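Local coordinates for excinuclease ABC, subunit A. (Deinococcus radiodurans, PDB 2VF7), which binds DNA and is an ATP-hydrolysing, zinc-containing UvrA-family protein that probably takes part in recognising damaged DNA for excision repair, at residues A[122-127]-A[140-145]; A[585-590]-A[742-747]; A[649-652]-A[658-661]. The protein carries 1 engineered substitution. All coordinates share one frame; numbering follows the deposited sequence.

Interaction 1: A[122-127]-A[140-145]; sequences MLYSRA and EGFSPN
Y124 and F142 carry this contact, and it is apolar. The CB of Y124 lies over one face of the F142 ring, offset toward the rim. It is 3.9 Å from the ring centroid and 22° off the ring normal, a CH-pi contact. The closest atoms are Y124 CB and F142 CE2, at 3.6 Å. F142 has its CG beside the backbone N and anti to the carbonyl carbon (chi1 -77°), which carries the ring from the loop 140-145 up to the helix.

The two rings also meet obliquely. Their centroids are 5.9 Å apart and their planes are 52° apart. Beside Y124 along the helix, S125 N lies 4.0 Å from F142 CE1.

No hydrogen bond crosses between the segments. The polar ends are satisfied elsewhere: Y124 OH bonds to the carbonyl of L307, and S125 OG to that of V137. The side chains of Y124 and F142 both also touch I309 of helix 309-314.

The contact is a buried piece of packing between the C-terminal part of helix 116-127 and the loop after it. With no polar bond across it, the contact rests on apolar packing alone, and the Y124 and S125 hydroxyls bond to L307 and V137 instead.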
loop_
_atom_site.group_PDB
_atom_site.type_symbol
_atom_site.label_atom_id
_atom_site.label_comp_id
_atom_site.label_asym_id
_atom_site.label_seq_id
_atom_site.Cartn_x
_atom_site.Cartn_y
_atom_site.Cartn_z
ATOM N N MET A 122 24.295 -14.668 2.380
ATOM C CA MET A 122 24.507 -15.239 3.704
ATOM C C MET A 122 25.475 -16.416 3.663
ATOM O O MET A 122 26.105 -16.732 4.672
ATOM C CB MET A 122 23.183 -15.702 4.301
ATOM C CG MET A 122 22.160 -14.617 4.520
ATOM S SD MET A 122 20.621 -15.415 4.973
ATOM C CE MET A 122 19.423 -14.109 4.695
ATOM N N LEU A 123 25.577 -17.073 2.507
ATOM C CA LEU A 123 26.534 -18.173 2.316
ATOM C C LEU A 123 27.964 -17.661 2.150
ATOM O O LEU A 123 28.912 -18.305 2.589
ATOM C CB LEU A 123 26.135 -19.046 1.120
ATOM C CG LEU A 123 27.034 -20.221 0.712
ATOM C CD1 LEU A 123 26.200 -21.407 0.264
ATOM C CD2 LEU A 123 28.017 -19.817 -0.379
ATOM N N TYR A 124 28.105 -16.517 1.491
ATOM C CA TYR A 124 29.400 -15.868 1.318
ATOM C C TYR A 124 29.814 -15.147 2.597
ATOM O O TYR A 124 31.007 -15.025 2.894
ATOM C CB TYR A 124 29.355 -14.897 0.134
ATOM C CG TYR A 124 29.688 -15.529 -1.205
ATOM C CD1 TYR A 124 28.748 -16.317 -1.891
ATOM C CD2 TYR A 124 30.941 -15.339 -1.789
ATOM C CE1 TYR A 124 29.056 -16.901 -3.128
ATOM C CE2 TYR A 124 31.256 -15.916 -3.022
ATOM C CZ TYR A 124 30.312 -16.692 -3.682
ATOM O OH TYR A 124 30.637 -17.249 -4.893
ATOM N N SER A 125 28.814 -14.691 3.353
ATOM C CA SER A 125 29.022 -13.989 4.620
ATOM C C SER A 125 29.470 -14.907 5.763
ATOM O O SER A 125 30.158 -14.456 6.683
ATOM C CB SER A 125 27.746 -13.244 5.027
ATOM O OG SER A 125 27.978 -12.425 6.160
ATOM N N ARG A 126 29.087 -16.183 5.698
ATOM C CA ARG A 126 29.324 -17.124 6.796
ATOM C C ARG A 126 30.243 -18.306 6.467
ATOM O O ARG A 126 30.935 -18.808 7.360
ATOM C CB ARG A 126 27.998 -17.654 7.354
ATOM C CG ARG A 126 27.091 -16.598 7.965
ATOM C CD ARG A 126 25.702 -17.171 8.250
ATOM N NE ARG A 126 24.654 -16.144 8.249
ATOM C CZ ARG A 126 23.373 -16.366 8.548
ATOM N NH1 ARG A 126 22.956 -17.580 8.885
ATOM N NH2 ARG A 126 22.503 -15.365 8.518
ATOM N N ALA A 127 30.257 -18.749 5.208
ATOM C CA ALA A 127 30.950 -19.994 4.844
ATOM C C ALA A 127 31.902 -19.905 3.638
ATOM O O ALA A 127 32.373 -20.931 3.135
ATOM C CB ALA A 127 29.930 -21.110 4.640
ATOM N N GLU A 140 24.530 -7.955 3.988
ATOM C CA GLU A 140 24.065 -6.664 3.481
ATOM C C GLU A 140 25.100 -6.059 2.525
ATOM O O GLU A 140 24.756 -5.239 1.672
ATOM C CB GLU A 140 23.815 -5.685 4.642
ATOM C CG GLU A 140 23.243 -6.304 5.937
ATOM C CD GLU A 140 21.727 -6.172 6.069
ATOM O OE1 GLU A 140 21.195 -6.587 7.123
ATOM O OE2 GLU A 140 21.068 -5.655 5.135
ATOM N N GLY A 141 26.361 -6.471 2.682
ATOM C CA GLY A 141 27.482 -5.928 1.907
ATOM C C GLY A 141 27.958 -6.775 0.744
ATOM O O GLY A 141 29.073 -6.589 0.251
ATOM N N PHE A 142 27.117 -7.716 0.322
ATOM C CA PHE A 142 27.319 -8.486 -0.905
ATOM C C PHE A 142 26.263 -8.096 -1.955
ATOM O O PHE A 142 26.038 -8.820 -2.928
ATOM C CB PHE A 142 27.260 -9.990 -0.606
ATOM C CG PHE A 142 28.506 -10.533 0.032
ATOM C CD1 PHE A 142 28.654 -10.529 1.415
ATOM C CD2 PHE A 142 29.532 -11.056 -0.749
ATOM C CE1 PHE A 142 29.807 -11.029 2.004
ATOM C CE2 PHE A 142 30.692 -11.555 -0.170
ATOM C CZ PHE A 142 30.829 -11.543 1.210
ATOM N N SER A 143 25.625 -6.944 -1.739
ATOM C CA SER A 143 24.589 -6.420 -2.625
ATOM C C SER A 143 24.965 -5.027 -3.122
ATOM O O SER A 143 25.368 -4.179 -2.332
ATOM C CB SER A 143 23.243 -6.372 -1.901
ATOM O OG SER A 143 22.204 -5.959 -2.772
ATOM N N PRO A 144 24.846 -4.786 -4.439
ATOM C CA PRO A 144 25.130 -3.471 -5.029
ATOM C C PRO A 144 24.122 -2.368 -4.680
ATOM O O PRO A 144 24.355 -1.206 -5.006
ATOM C CB PRO A 144 25.095 -3.750 -6.541
ATOM C CG PRO A 144 25.183 -5.255 -6.667
ATOM C CD PRO A 144 24.473 -5.770 -5.468
ATOM N N ASN A 145 23.018 -2.728 -4.033
ATOM C CA ASN A 145 21.941 -1.776 -3.726
ATOM C C ASN A 145 22.051 -1.124 -2.334
ATOM O O ASN A 145 21.316 -0.179 -2.020
ATOM C CB ASN A 145 20.571 -2.452 -3.892
ATOM C CG ASN A 145 20.482 -3.295 -5.156
ATOM O OD1 ASN A 145 20.612 -2.789 -6.275
ATOM N ND2 ASN A 145 20.255 -4.592 -4.981
#

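Interaction 2: A[585-590]-A[742-747]; sequences RLVRVD and ATELRR. Engineered in segment 742-747: R746 (natural residue Gln).
A salt bridge with a small apolar contact beside it joins R585 and V587 to E744. It ties an outermost strand of the second nucleotide-binding sheet, 585-589, to the residues just after helix 733-743. Both parts belong to the ABC transporter family region.

R585 NH2 donates to E744 OE1 over 3.0 Å. The bond is nearly straight, 168° at the hydrogen. OE1 sits at the edge of the guanidinium, close to its plane, and is approached nearly along its own C-O axis. The guanidinium and carboxylate planes are turned 42° apart, and NH2 alone makes the bond, so the pair is monodentate, held by one hydrogen bond.

Both chains bend to meet. R585 folds at chi3 (-50°), which brings its guanidinium back over V587. The CG2 of V587 then lies over one face of that group, 3.3 Å above the plane and toward the rim. E744 CG packs on V587 CG1 at 3.8 Å, and the bend at chi2 turns the carboxylate toward R585. The valine thus touches both partners of the bridge. With an alanine at R585, the E744 carboxylate would probably lose this charged mate, and the V587 methyl the guanidinium packed on it.

R747 adds a second positive group near R585: their NH1 atoms are 4.8 Å apart, without contact.

Strand 585-589 pairs in parallel with strand 753-758, whose T753 touches R585 and V587. The E744 carbonyl accepts a bond from the Y755 hydroxyl of the same strand, and L745 packs on helices 705-716 and 766-781.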
loop_
_atom_site.group_PDB
_atom_site.type_symbol
_atom_site.label_atom_id
_atom_site.label_comp_id
_atom_site.label_asym_id
_atom_site.label_seq_id
_atom_site.Cartn_x
_atom_site.Cartn_y
_atom_site.Cartn_z
ATOM N N ARG A 585 11.533 -8.328 -48.394
ATOM C CA ARG A 585 11.221 -7.774 -47.088
ATOM C C ARG A 585 11.334 -8.802 -45.969
ATOM O O ARG A 585 11.112 -9.996 -46.172
ATOM C CB ARG A 585 9.806 -7.213 -47.078
ATOM C CG ARG A 585 9.628 -5.934 -47.840
ATOM C CD ARG A 585 8.510 -5.123 -47.203
ATOM N NE ARG A 585 7.294 -5.913 -46.996
ATOM C CZ ARG A 585 6.386 -5.666 -46.055
ATOM N NH1 ARG A 585 6.551 -4.656 -45.208
ATOM N NH2 ARG A 585 5.316 -6.443 -45.949
ATOM N N LEU A 586 11.692 -8.295 -44.793
ATOM C CA LEU A 586 11.583 -8.991 -43.531
ATOM C C LEU A 586 10.394 -8.369 -42.812
ATOM O O LEU A 586 10.280 -7.151 -42.715
ATOM C CB LEU A 586 12.879 -8.785 -42.729
ATOM C CG LEU A 586 13.189 -9.269 -41.301
ATOM C CD1 LEU A 586 12.587 -8.376 -40.237
ATOM C CD2 LEU A 586 12.838 -10.731 -41.059
ATOM N N VAL A 587 9.494 -9.214 -42.333
ATOM C CA VAL A 587 8.417 -8.772 -41.454
ATOM C C VAL A 587 8.439 -9.645 -40.206
ATOM O O VAL A 587 8.271 -10.853 -40.300
ATOM C CB VAL A 587 7.040 -8.865 -42.144
ATOM C CG1 VAL A 587 5.921 -8.764 -41.120
ATOM C CG2 VAL A 587 6.906 -7.785 -43.190
ATOM N N ARG A 588 8.672 -9.043 -39.046
ATOM C CA ARG A 588 8.631 -9.813 -37.819
ATOM C C ARG A 588 7.348 -9.519 -37.051
ATOM O O ARG A 588 6.929 -8.372 -36.942
ATOM C CB ARG A 588 9.891 -9.608 -36.962
ATOM C CG ARG A 588 9.808 -8.517 -35.891
ATOM C CD ARG A 588 10.723 -8.824 -34.706
ATOM N NE ARG A 588 10.443 -10.145 -34.143
ATOM C CZ ARG A 588 10.868 -10.573 -32.955
ATOM N NH1 ARG A 588 11.602 -9.782 -32.173
ATOM N NH2 ARG A 588 10.546 -11.801 -32.551
ATOM N N VAL A 589 6.722 -10.571 -36.539
ATOM C CA VAL A 589 5.502 -10.431 -35.760
ATOM C C VAL A 589 5.746 -10.905 -34.329
ATOM O O VAL A 589 5.852 -12.103 -34.052
ATOM C CB VAL A 589 4.301 -11.151 -36.427
ATOM C CG1 VAL A 589 3.051 -10.982 -35.607
ATOM C CG2 VAL A 589 4.074 -10.597 -37.827
ATOM N N ASP A 590 5.844 -9.923 -33.440
ATOM C CA ASP A 590 6.106 -10.112 -32.011
ATOM C C ASP A 590 4.831 -10.281 -31.184
ATOM O O ASP A 590 3.720 -9.997 -31.643
ATOM C CB ASP A 590 6.922 -8.917 -31.469
ATOM C CG ASP A 590 6.577 -7.565 -32.171
ATOM O OD1 ASP A 590 7.358 -6.594 -32.016
ATOM O OD2 ASP A 590 5.541 -7.457 -32.875
ATOM N N ALA A 742 -2.762 -9.142 -39.206
ATOM C CA ALA A 742 -3.819 -8.737 -40.133
ATOM C C ALA A 742 -3.435 -7.475 -40.889
ATOM O O ALA A 742 -3.752 -7.325 -42.076
ATOM C CB ALA A 742 -5.137 -8.558 -39.412
ATOM N N THR A 743 -2.729 -6.582 -40.192
ATOM C CA THR A 743 -2.176 -5.367 -40.786
ATOM C C THR A 743 -1.209 -5.723 -41.915
ATOM O O THR A 743 -1.129 -5.009 -42.913
ATOM C CB THR A 743 -1.480 -4.484 -39.726
ATOM O OG1 THR A 743 -2.334 -4.348 -38.584
ATOM C CG2 THR A 743 -1.186 -3.099 -40.270
ATOM N N GLU A 744 -0.500 -6.838 -41.757
ATOM C CA GLU A 744 0.442 -7.334 -42.779
ATOM C C GLU A 744 -0.122 -8.388 -43.742
ATOM O O GLU A 744 0.600 -8.866 -44.615
ATOM C CB GLU A 744 1.699 -7.902 -42.109
ATOM C CG GLU A 744 2.594 -6.866 -41.479
ATOM C CD GLU A 744 3.076 -5.854 -42.479
ATOM O OE1 GLU A 744 3.387 -6.240 -43.634
ATOM O OE2 GLU A 744 3.142 -4.666 -42.114
ATOM N N LEU A 745 -1.393 -8.754 -43.592
ATOM C CA LEU A 745 -1.976 -9.835 -44.396
ATOM C C LEU A 745 -2.341 -9.424 -45.829
ATOM O O LEU A 745 -1.999 -10.128 -46.777
ATOM C CB LEU A 745 -3.187 -10.444 -43.694
ATOM C CG LEU A 745 -3.129 -11.953 -43.436
ATOM C CD1 LEU A 745 -1.856 -12.320 -42.682
ATOM C CD2 LEU A 745 -4.360 -12.448 -42.668
ATOM N N ARG A 746 -3.040 -8.301 -45.990
ATOM C CA ARG A 746 -3.396 -7.813 -47.338
ATOM C C ARG A 746 -2.295 -7.019 -48.072
ATOM O O ARG A 746 -2.361 -6.862 -49.299
ATOM C CB ARG A 746 -4.725 -7.031 -47.325
ATOM C CG ARG A 746 -5.938 -7.874 -47.727
ATOM C CD ARG A 746 -7.214 -7.050 -47.951
ATOM N NE ARG A 746 -7.084 -6.041 -49.018
ATOM C CZ ARG A 746 -7.014 -6.298 -50.327
ATOM N NH1 ARG A 746 -7.038 -7.548 -50.782
ATOM N NH2 ARG A 746 -6.906 -5.294 -51.190
ATOM N N ARG A 747 -1.287 -6.536 -47.337
ATOM C CA ARG A 747 -0.126 -5.865 -47.955
ATOM C C ARG A 747 0.711 -6.863 -48.759
ATOM O O ARG A 747 1.431 -6.468 -49.685
ATOM C CB ARG A 747 0.785 -5.172 -46.925
ATOM C CG ARG A 747 0.108 -4.388 -45.803
ATOM C CD ARG A 747 1.161 -3.839 -44.822
ATOM N NE ARG A 747 1.249 -2.378 -44.849
ATOM C CZ ARG A 747 1.955 -1.658 -45.728
ATOM N NH1 ARG A 747 2.676 -2.251 -46.677
ATOM N NH2 ARG A 747 1.940 -0.329 -45.651
#

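Interaction 3: A[649-652]-A[658-661]; sequences WVMV and PSVY
M651 and Y661 face each other across the hairpin, and their side chains form its apolar centre. The sulfur of M651 stands over one face of the Y661 ring, toward the rim. SD is 4.5 Å from the ring centroid and 23° off the normal, a Met-aromatic contact. M651 starts with CG anti to the backbone N (chi1 -179°) and then bends at chi2 and chi3, which swings SD over the ring.

Two residues before M651, W649 brings CD1 to within 3.9 Å of Y661 CB. On the other face of the sheet, V652 CG2 and V660 CG2 touch at 3.7 Å.

M651 and Y661 form an antiparallel non-hydrogen-bonded pair. The CA of Y661 also makes a CA-H...O contact with V650 O, at 3.6 Å.

The polar edge lies at the turn end. V652 N donates to V660 O over 3.0 Å in an almost straight bond, 177° at the hydrogen. S659 OG bonds to V652 O at 2.7 Å, reaching it from well above the carbonyl plane. The serine therefore ties V652 to the chain just before V660.

This is a two-stranded antiparallel hairpin, strands 649-652 and 660-663. V652 and V660 rest on A80 of helix 77-80. W649 packs on P663 of the partner strand and on P727 and E730, the latter an ADP-binding residue.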
loop_
_atom_site.group_PDB
_atom_site.type_symbol
_atom_site.label_atom_id
_atom_site.label_comp_id
_atom_site.label_asym_id
_atom_site.label_seq_id
_atom_site.Cartn_x
_atom_site.Cartn_y
_atom_site.Cartn_z
ATOM N N TRP A 649 -9.399 7.126 -20.898
ATOM C CA TRP A 649 -9.082 6.460 -19.643
ATOM C C TRP A 649 -8.011 7.202 -18.855
ATOM O O TRP A 649 -7.160 7.875 -19.430
ATOM C CB TRP A 649 -8.650 5.021 -19.907
ATOM C CG TRP A 649 -9.780 4.059 -19.734
ATOM C CD1 TRP A 649 -10.195 3.472 -18.563
ATOM C CD2 TRP A 649 -10.664 3.588 -20.745
ATOM N NE1 TRP A 649 -11.274 2.648 -18.791
ATOM C CE2 TRP A 649 -11.588 2.709 -20.121
ATOM C CE3 TRP A 649 -10.773 3.827 -22.110
ATOM C CZ2 TRP A 649 -12.589 2.071 -20.817
ATOM C CZ3 TRP A 649 -11.753 3.178 -22.808
ATOM C CH2 TRP A 649 -12.659 2.310 -22.163
ATOM N N VAL A 650 -8.076 7.083 -17.535
ATOM C CA VAL A 650 -7.164 7.795 -16.645
ATOM C C VAL A 650 -6.480 6.848 -15.649
ATOM O O VAL A 650 -7.112 5.935 -15.104
ATOM C CB VAL A 650 -7.881 8.976 -15.926
ATOM C CG1 VAL A 650 -8.698 8.498 -14.699
ATOM C CG2 VAL A 650 -6.876 10.051 -15.532
ATOM N N MET A 651 -5.186 7.071 -15.431
ATOM C CA MET A 651 -4.398 6.235 -14.525
ATOM C C MET A 651 -4.721 6.507 -13.052
ATOM O O MET A 651 -4.717 7.654 -12.593
ATOM C CB MET A 651 -2.894 6.414 -14.773
ATOM C CG MET A 651 -2.014 5.543 -13.877
ATOM S SD MET A 651 -1.239 4.146 -14.706
ATOM C CE MET A 651 0.397 4.838 -14.950
ATOM N N VAL A 652 -4.991 5.436 -12.316
ATOM C CA VAL A 652 -5.254 5.553 -10.899
ATOM C C VAL A 652 -4.040 5.079 -10.098
ATOM O O VAL A 652 -3.947 3.917 -9.699
ATOM C CB VAL A 652 -6.602 4.892 -10.472
ATOM C CG1 VAL A 652 -7.780 5.669 -11.064
ATOM C CG2 VAL A 652 -6.679 3.429 -10.873
ATOM N N PRO A 658 1.005 -2.483 -8.909
ATOM C CA PRO A 658 0.844 -1.973 -10.266
ATOM C C PRO A 658 -0.445 -1.190 -10.496
ATOM O O PRO A 658 -1.546 -1.724 -10.321
ATOM C CB PRO A 658 0.895 -3.251 -11.106
ATOM C CG PRO A 658 1.876 -4.149 -10.337
ATOM C CD PRO A 658 1.962 -3.607 -8.897
ATOM N N SER A 659 -0.288 0.079 -10.864
ATOM C CA SER A 659 -1.406 0.977 -11.188
ATOM C C SER A 659 -2.296 0.432 -12.318
ATOM O O SER A 659 -1.816 -0.305 -13.182
ATOM C CB SER A 659 -0.850 2.357 -11.568
ATOM O OG SER A 659 -1.732 3.402 -11.198
ATOM N N VAL A 660 -3.585 0.787 -12.299
ATOM C CA VAL A 660 -4.545 0.390 -13.348
ATOM C C VAL A 660 -5.293 1.592 -13.945
ATOM O O VAL A 660 -5.077 2.718 -13.526
ATOM C CB VAL A 660 -5.573 -0.672 -12.841
ATOM C CG1 VAL A 660 -4.877 -1.969 -12.456
ATOM C CG2 VAL A 660 -6.415 -0.137 -11.685
ATOM N N TYR A 661 -6.179 1.342 -14.911
ATOM C CA TYR A 661 -6.910 2.412 -15.618
ATOM C C TYR A 661 -8.411 2.476 -15.299
ATOM O O TYR A 661 -9.087 1.461 -15.274
ATOM C CB TYR A 661 -6.697 2.321 -17.142
ATOM C CG TYR A 661 -5.324 2.768 -17.618
ATOM C CD1 TYR A 661 -4.291 1.843 -17.805
ATOM C CD2 TYR A 661 -5.059 4.115 -17.872
ATOM C CE1 TYR A 661 -3.021 2.252 -18.246
ATOM C CE2 TYR A 661 -3.800 4.542 -18.310
ATOM C CZ TYR A 661 -2.783 3.605 -18.506
ATOM O OH TYR A 661 -1.530 4.027 -18.932
#

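In the fold
The three contacts do not touch one another. Interaction 1 lies farthest out, its centre about 31 Å from the centre of the chain and away from the annotated sites. Interaction 2 is on the opposite side of that centre; the two contact centres are about 49 Å apart. Interaction 3 is nested in the chain between the two segments of interaction 2, with nearest atoms about 19 Å apart. Interaction 3 alone approaches bound ligands. The W649 side chain is about 7 Å from an ADP, and that of V650 about 7 Å from a zinc ion. The hairpin thus lies close to both a nucleotide and a zinc site.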